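Local coordinates for ornithine cyclodeaminase (Methanococcus maripaludis S2, PDB 3C2Q), which catalyses the conversion of L-ornithine to L-proline with release of ammonia, using NAD(+) as cofactor, at residues Ala16-Asp19 / Ser20-Pro23; His35-Asn39 / Asp40-Glu44; Thr65-Ile68 / Arg69-Lys72; Arg315-Ser318 / Gln319-Gly322. All blocks are in the same frame, centred on the assembly; numbering follows the deposited sequence.

Contact 1: Ala16-Asp19 / Ser20-Pro23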
# COMPACT_ATOMS: atom_id res chain seq x y z
N ALA B 16 -9.43 44.27 4.81
CA ALA B 16 -8.99 43.46 5.96
C ALA B 16 -8.91 44.37 7.19
O ALA B 16 -8.34 45.45 7.12
CB ALA B 16 -7.62 42.85 5.69
N LEU B 17 -9.46 43.92 8.31
CA LEU B 17 -9.46 44.75 9.52
C LEU B 17 -8.12 44.74 10.26
O LEU B 17 -7.80 45.69 10.98
CB LEU B 17 -10.61 44.37 10.45
CG LEU B 17 -12.01 44.68 9.90
CD1 LEU B 17 -13.02 44.69 11.03
CD2 LEU B 17 -12.07 46.02 9.14
N LYS B 18 -7.36 43.65 10.10
CA LYS B 18 -5.98 43.53 10.60
C LYS B 18 -5.17 42.60 9.69
O LYS B 18 -5.75 41.84 8.93
CB LYS B 18 -5.91 43.07 12.07
CG LYS B 18 -7.19 42.62 12.73
CD LYS B 18 -6.91 42.02 14.13
CE LYS B 18 -8.16 41.40 14.74
NZ LYS B 18 -7.83 40.43 15.84
N ASP B 19 -3.84 42.68 9.77
CA ASP B 19 -2.95 41.77 9.06
C ASP B 19 -3.42 40.34 9.33
O ASP B 19 -3.75 40.01 10.46
CB ASP B 19 -1.50 41.93 9.52
CG ASP B 19 -0.88 43.27 9.12
OD1 ASP B 19 -1.54 44.08 8.43
OD2 ASP B 19 0.30 43.49 9.49
N SER B 20 -3.51 39.54 8.27
CA SER B 20 -3.83 38.10 8.34
C SER B 20 -5.20 37.78 8.92
O SER B 20 -5.46 36.64 9.31
CB SER B 20 -2.76 37.32 9.10
OG SER B 20 -1.46 37.70 8.67
N VAL B 21 -6.09 38.77 8.99
CA VAL B 21 -7.46 38.48 9.40
C VAL B 21 -8.41 39.00 8.31
O VAL B 21 -8.34 40.16 7.91
CB VAL B 21 -7.78 39.03 10.84
CG1 VAL B 21 -9.21 38.68 11.25
CG2 VAL B 21 -6.78 38.48 11.86
N LEU B 22 -9.30 38.14 7.85
CA LEU B 22 -10.13 38.40 6.71
C LEU B 22 -11.55 38.67 7.12
O LEU B 22 -12.01 38.11 8.10
CB LEU B 22 -10.08 37.17 5.80
CG LEU B 22 -8.69 36.63 5.52
CD1 LEU B 22 -8.80 35.33 4.74
CD2 LEU B 22 -7.90 37.65 4.73
N PRO B 23 -12.27 39.54 6.37
CA PRO B 23 -13.68 39.79 6.63
C PRO B 23 -14.52 38.55 6.41
O PRO B 23 -14.18 37.72 5.54
CB PRO B 23 -14.08 40.84 5.57
CG PRO B 23 -12.86 41.21 4.85
CD PRO B 23 -11.72 40.33 5.26

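Contact 2: His35-Asn39 / Asp40-Glu44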
# COMPACT_ATOMS: atom_id res chain seq x y z
N HIS B 35 -11.06 35.11 -12.65
CA HIS B 35 -11.19 36.53 -13.00
C HIS B 35 -12.19 37.17 -12.06
O HIS B 35 -13.11 36.48 -11.58
CB HIS B 35 -11.62 36.72 -14.45
CG HIS B 35 -10.68 36.13 -15.46
ND1 HIS B 35 -11.02 35.94 -16.77
CD2 HIS B 35 -9.41 35.67 -15.34
CE1 HIS B 35 -10.01 35.40 -17.43
NE2 HIS B 35 -9.02 35.21 -16.57
N VAL B 36 -12.00 38.45 -11.77
CA VAL B 36 -12.94 39.19 -10.91
C VAL B 36 -13.49 40.45 -11.62
O VAL B 36 -12.77 41.14 -12.33
CB VAL B 36 -12.30 39.61 -9.57
CG1 VAL B 36 -12.16 38.39 -8.64
CG2 VAL B 36 -10.93 40.31 -9.79
N LYS B 37 -14.77 40.73 -11.44
CA LYS B 37 -15.37 41.89 -12.11
C LYS B 37 -15.28 43.09 -11.19
O LYS B 37 -15.84 43.11 -10.09
CB LYS B 37 -16.82 41.62 -12.50
CG LYS B 37 -17.36 42.63 -13.52
CD LYS B 37 -18.70 42.23 -14.04
CE LYS B 37 -19.29 43.31 -14.94
NZ LYS B 37 -20.40 42.73 -15.76
N VAL B 38 -14.53 44.08 -11.66
CA VAL B 38 -14.25 45.29 -10.89
C VAL B 38 -14.48 46.51 -11.81
O VAL B 38 -13.90 46.59 -12.90
CB VAL B 38 -12.81 45.28 -10.32
CG1 VAL B 38 -12.51 46.56 -9.54
CG2 VAL B 38 -12.57 44.02 -9.43
N ASN B 39 -15.31 47.44 -11.34
CA ASN B 39 -15.69 48.64 -12.12
C ASN B 39 -16.06 48.23 -13.53
O ASN B 39 -15.48 48.72 -14.51
CB ASN B 39 -14.58 49.69 -12.09
CG ASN B 39 -14.37 50.28 -10.69
OD1 ASN B 39 -13.24 50.47 -10.25
ND2 ASN B 39 -15.48 50.56 -9.99
N ASP B 40 -16.97 47.25 -13.60
CA ASP B 40 -17.49 46.67 -14.85
C ASP B 40 -16.48 46.10 -15.86
O ASP B 40 -16.81 45.96 -17.04
CB ASP B 40 -18.47 47.64 -15.53
CG ASP B 40 -19.43 48.29 -14.54
OD1 ASP B 40 -20.32 47.58 -14.02
OD2 ASP B 40 -19.28 49.50 -14.27
N GLU B 41 -15.27 45.80 -15.41
CA GLU B 41 -14.28 45.12 -16.26
C GLU B 41 -13.81 43.84 -15.56
O GLU B 41 -13.68 43.82 -14.33
CB GLU B 41 -13.06 46.00 -16.50
CG GLU B 41 -13.29 47.29 -17.24
CD GLU B 41 -12.22 48.32 -16.87
OE1 GLU B 41 -11.02 48.06 -17.15
OE2 GLU B 41 -12.58 49.38 -16.29
N TRP B 42 -13.51 42.81 -16.35
CA TRP B 42 -12.91 41.59 -15.81
C TRP B 42 -11.41 41.78 -15.65
O TRP B 42 -10.70 42.16 -16.59
CB TRP B 42 -13.22 40.39 -16.69
CG TRP B 42 -14.65 39.98 -16.62
CD1 TRP B 42 -15.63 40.28 -17.53
CD2 TRP B 42 -15.29 39.23 -15.57
NE1 TRP B 42 -16.83 39.75 -17.12
CE2 TRP B 42 -16.65 39.10 -15.93
CE3 TRP B 42 -14.83 38.64 -14.38
CZ2 TRP B 42 -17.57 38.40 -15.14
CZ3 TRP B 42 -15.74 37.94 -13.59
CH2 TRP B 42 -17.11 37.83 -13.97
N ILE B 43 -10.94 41.54 -14.43
CA ILE B 43 -9.53 41.61 -14.13
C ILE B 43 -9.03 40.17 -13.93
O ILE B 43 -9.66 39.40 -13.23
CB ILE B 43 -9.27 42.40 -12.82
CG1 ILE B 43 -9.75 43.86 -12.95
CG2 ILE B 43 -7.77 42.37 -12.49
CD1 ILE B 43 -9.40 44.69 -11.73
N GLU B 44 -7.89 39.83 -14.52
CA GLU B 44 -7.32 38.48 -14.34
C GLU B 44 -6.57 38.45 -13.03
O GLU B 44 -5.62 39.21 -12.83
CB GLU B 44 -6.40 38.12 -15.50
CG GLU B 44 -7.03 38.36 -16.88
CD GLU B 44 -6.28 37.66 -18.02
OE1 GLU B 44 -5.19 37.06 -17.78
OE2 GLU B 44 -6.79 37.70 -19.17

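Contact 3: Thr65-Ile68 / Arg69-Lys72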
# COMPACT_ATOMS: atom_id res chain seq x y z
N THR B 65 -3.59 36.64 -6.00
CA THR B 65 -3.92 35.58 -5.06
C THR B 65 -2.87 35.64 -3.96
O THR B 65 -1.68 35.37 -4.23
CB THR B 65 -3.86 34.17 -5.75
OG1 THR B 65 -4.67 34.15 -6.92
CG2 THR B 65 -4.33 33.06 -4.79
N LYS B 66 -3.31 35.99 -2.75
CA LYS B 66 -2.43 36.11 -1.59
C LYS B 66 -2.79 35.06 -0.54
O LYS B 66 -3.95 34.84 -0.24
CB LYS B 66 -2.59 37.48 -0.89
CG LYS B 66 -1.98 38.68 -1.60
CD LYS B 66 -1.82 39.77 -0.54
CE LYS B 66 -1.25 41.08 -1.08
NZ LYS B 66 -1.09 42.06 0.09
N VAL B 67 -1.77 34.44 0.03
CA VAL B 67 -1.99 33.57 1.17
C VAL B 67 -2.38 34.47 2.35
O VAL B 67 -1.96 35.64 2.39
CB VAL B 67 -0.76 32.70 1.50
CG1 VAL B 67 -0.49 31.75 0.32
CG2 VAL B 67 0.49 33.55 1.74
N ILE B 68 -3.15 33.92 3.27
CA ILE B 68 -3.70 34.66 4.38
C ILE B 68 -2.62 35.36 5.22
O ILE B 68 -2.83 36.48 5.65
CB ILE B 68 -4.69 33.79 5.23
CG1 ILE B 68 -5.36 34.63 6.32
CG2 ILE B 68 -3.95 32.58 5.86
CD1 ILE B 68 -6.46 33.90 7.13
N ARG B 69 -1.46 34.74 5.41
CA ARG B 69 -0.43 35.39 6.20
C ARG B 69 0.24 36.59 5.52
O ARG B 69 0.98 37.34 6.16
CB ARG B 69 0.61 34.38 6.68
CG ARG B 69 1.66 34.09 5.68
CD ARG B 69 2.67 33.09 6.19
NE ARG B 69 2.81 32.14 5.11
CZ ARG B 69 3.68 32.28 4.12
NH1 ARG B 69 4.58 33.27 4.15
NH2 ARG B 69 3.69 31.39 3.14
N LYS B 70 0.02 36.77 4.22
CA LYS B 70 0.53 37.96 3.54
C LYS B 70 -0.53 39.06 3.36
O LYS B 70 -0.21 40.14 2.87
CB LYS B 70 1.17 37.62 2.21
CG LYS B 70 2.54 36.92 2.37
CD LYS B 70 3.15 36.67 1.01
CE LYS B 70 4.33 35.71 1.07
NZ LYS B 70 5.45 36.29 1.84
N VAL B 71 -1.77 38.80 3.77
CA VAL B 71 -2.82 39.83 3.70
C VAL B 71 -2.57 40.94 4.75
O VAL B 71 -2.35 40.64 5.92
CB VAL B 71 -4.24 39.23 3.82
CG1 VAL B 71 -5.34 40.35 3.84
CG2 VAL B 71 -4.50 38.28 2.66
N LYS B 72 -2.58 42.20 4.29
CA LYS B 72 -2.30 43.36 5.16
C LYS B 72 -3.57 44.13 5.52
O LYS B 72 -4.51 44.16 4.75
CB LYS B 72 -1.30 44.31 4.50
CG LYS B 72 0.05 43.70 4.18
CD LYS B 72 0.71 43.11 5.44
CE LYS B 72 1.98 42.32 5.10
NZ LYS B 72 2.36 41.40 6.23

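Contact 4: Arg315-Ser318 / Gln319-Gly322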
# COMPACT_ATOMS: atom_id res chain seq x y z
N ARG B 315 -6.19 16.39 -1.74
CA ARG B 315 -5.90 17.71 -1.20
C ARG B 315 -5.94 18.82 -2.29
O ARG B 315 -5.39 19.93 -2.11
CB ARG B 315 -4.58 17.68 -0.45
CG ARG B 315 -4.73 16.95 0.88
CD ARG B 315 -3.43 16.44 1.37
NE ARG B 315 -3.58 15.85 2.71
CZ ARG B 315 -4.00 14.60 2.95
NH1 ARG B 315 -4.32 13.82 1.93
NH2 ARG B 315 -4.06 14.14 4.21
N GLY B 316 -6.58 18.53 -3.42
CA GLY B 316 -6.90 19.59 -4.38
C GLY B 316 -6.23 19.53 -5.73
O GLY B 316 -6.72 20.13 -6.68
N THR B 317 -5.10 18.81 -5.82
CA THR B 317 -4.34 18.70 -7.04
C THR B 317 -4.97 17.59 -7.91
O THR B 317 -4.37 16.56 -8.22
CB THR B 317 -2.82 18.52 -6.71
OG1 THR B 317 -2.41 19.64 -5.90
CG2 THR B 317 -1.92 18.49 -7.97
N SER B 318 -6.19 17.85 -8.36
CA SER B 318 -6.98 16.85 -9.07
C SER B 318 -6.55 16.71 -10.54
O SER B 318 -6.92 15.74 -11.18
CB SER B 318 -8.46 17.20 -8.96
OG SER B 318 -8.68 18.48 -9.55
N GLN B 319 -5.75 17.65 -11.05
CA GLN B 319 -5.19 17.54 -12.40
C GLN B 319 -4.00 16.54 -12.53
O GLN B 319 -3.51 16.27 -13.63
CB GLN B 319 -4.79 18.93 -12.96
CG GLN B 319 -3.43 19.53 -12.47
CD GLN B 319 -3.51 20.21 -11.07
OE1 GLN B 319 -4.54 20.16 -10.37
NE2 GLN B 319 -2.42 20.81 -10.66
N ALA B 320 -3.52 16.02 -11.40
CA ALA B 320 -2.33 15.17 -11.40
C ALA B 320 -2.58 13.90 -12.21
O ALA B 320 -3.65 13.28 -12.14
CB ALA B 320 -1.92 14.83 -9.97
N ILE B 321 -1.56 13.51 -12.96
CA ILE B 321 -1.57 12.21 -13.64
C ILE B 321 -0.75 11.30 -12.74
O ILE B 321 0.43 11.55 -12.53
CB ILE B 321 -0.89 12.34 -15.02
CG1 ILE B 321 -1.61 13.41 -15.88
CG2 ILE B 321 -0.77 10.97 -15.73
CD1 ILE B 321 -3.06 13.09 -16.15
N GLY B 322 -1.33 10.25 -12.19
CA GLY B 322 -0.55 9.44 -11.27
C GLY B 322 0.10 8.31 -12.03
O GLY B 322 -0.52 7.71 -12.92
O HOH W 1 -2.68 22.22 -7.91

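Contact 1: Ala16-Asp19 / Ser20-Pro23
Among the flat groups where Lys18 meets Val21, the peptide carbonyl of Lys18 does the polar work: the amide N of Val21 approaches it from above its plane, 46° out. The Val21 N to Lys18 O hydrogen bond is 3.1 Å long with an N-H...O angle of 157°, and it closes a type II beta turn with Asp19 and Ser20 at its corners. Ser20 takes the positive phi (61°) that the third position of this turn adopts. Asp19 turns its carboxylate out of the turn, where OD1 accepts a hydrogen bond from the backbone N of Lys73.

On the flank of the turn the side chains of Lys18 and Val21 leave the backbone alongside each other and meet at Lys18 CG and Val21 CB (4.1 Å). The extended chain beyond CG carries NZ to a salt bridge with Asp213 of the second subunit. That subunit also grips the backbone through Asn212, bonded to Ser20 O, and Asn209, bonded to Leu22 N, so this loop after strand 12-15 forms part of the subunit interface. Lys18 N is buried and finds no partner in the model. At the open end of the turn, Ala16 CB sits 3.6 Å from Val21 O, and Ala16 CA comes within 4.2 Å of Pro23 CD.

Contact 2: His35-Asn39 / Asp40-Glu44
Val36 and Ile43 face each other as a hydrogen-bonded pair at the tight centre of an antiparallel beta hairpin. Val36 N reaches Ile43 O at 2.9 Å, and Ile43 N returns the bond to Val36 O at 2.8 Å, nearly straight at 172°. Val38 and Glu41 form the next such pair around a two-residue type I' turn, in which both Asn39 and Asp40 have positive phi. On the buried face carrying the two valines, Ile43 CD1 packs against Val38 CB at 3.7 Å while its CB meets Val36 CG2 at 4.0 Å.

The other face is more open to solvent. There Lys37 CB stands 3.9 Å from the centroid of the six-membered ring of Trp42, only 6° off its normal, a CH-pi contact over the face; His35 O comes to the edge of the indole, 3.6 Å from CZ3. Lys37 CG is anti to the backbone N (chi1 -164°), which sends the extended chain on past the indole to place CE 3.8 Å from Asp40 CA, and NZ ends on Ile8 O. Further along, Glu44 CG lies over one face of the His35 imidazole, 4.1 Å from its centroid. His35 ND1 is hydrogen-bonded to Arg85 NH2, and the same arginine makes a cation-pi contact with Trp42.

Within the mixed sheet, strand 34-38 runs between strand 41-46 and strand 84-86, while Val36 and Val38 rest on Ile54 and Val56 of strand 53-57.

Contact 3: Thr65-Ile68 / Arg69-Lys72
Two backbone hydrogen bonds join Val67 to Lys70 and Ile68 to Val71. Lys70 N meets Val67 O at 2.9 Å with an N-H...O angle of 150°; Val71 N meets Ile68 O at 3.2 Å, with an angle of 154°.

Van der Waals contacts gather round Val67 CG2. Lys70 CG lies 4.0 Å away, its side chain keeping alongside that of the valine, and the guanidinium of Arg69 turns a face to the same methyl, which lies over the outer part of the group with Arg69 NH2 4.1 Å from Val67 CG2. Arg69 gets there because its first torsion (chi1 83°) tucks CG in over its own backbone, after which the chain bends at chi3. Separately, Lys66 CB touches Val71 CG2 at 4.1 Å.

Successive bonds from residue i+3 back to residue i are the mark of a 3-10 turn, and this one takes the chain out of strand 62-66 into the loop leading to strand 76-79.

Charged contacts lie at the ends of the long side chains. The extended chain of Lys66 brings NZ to a weak, 3.5 Å hydrogen bond with Lys70 O, its stronger partner being Asp75 in a salt bridge. Arg69 NH2 and Lys70 NZ share the carboxylate of Asp265, while Arg69 NE makes a weak bond to Gly251 O of the second subunit.

Contact 4: Arg315-Ser318 / Gln319-Gly322
A type I beta turn from Thr317 to Ala320 leads into strand 321-324 of the Rossmann-fold domain. Its closing bond, Ala320 N to Thr317 O, is weak at 3.3 Å although fairly straight (161°). Thr317 is also the centre of an inverse gamma turn, with Ser318 N making a weak bond of 2.9 Å to Gly316 O; the two bends overlap, sharing Thr317 and Ser318.

The side chains of Thr317 and Gln319 meet over the turn. CG2 of Thr317 touches the amide of Gln319, 3.6 Å from NE2, while the hydroxyl OG1, beside the backbone N, is turned to the water that joins the pair. That water accepts hydrogen bonds from both, 3.3 Å from Thr317 OG1 and 3.1 Å from Gln319 NE2. Gln319 reaches back through a bend at chi2 (-81°), which folds the amide over the preceding residues instead of letting it run outward. Weak bonds to Asn31 from OE1 and to Thr299 from NE2 probably help to hold this amide. Ala320 CB lies 3.5 Å from Thr317 O and 4.2 Å from Thr317 CG2.

The turn connects helix 306-314 to strand 321-324, one of the two edge strands of the parallel sheet within this chain. Its Thr317 and Ala320 side chains both pack on Leu312 of that helix and on Thr299 of strand 298-303.

Contacts 1 and 3 touch, their centres about 9 Å apart: Ser20 N makes a probable 2.8 Å hydrogen bond to Val71 O, and both turns also meet the second subunit. Contact 2 shares the mixed sheet with contact 3 through neighbouring strands 41-46 and 62-66, yet no other chain touches it; it is joined by regular strand pairing and aromatic packing, whereas contacts 1 and 3 are turns whose charged side chains reach outward to aspartates beyond their own segments. All three are partly buried. Contact 4 is the buried one, in the Rossmann domain; its turn relies on weak bonds and a water, while Arg315 beside it bridges to Glu109 of the third subunit.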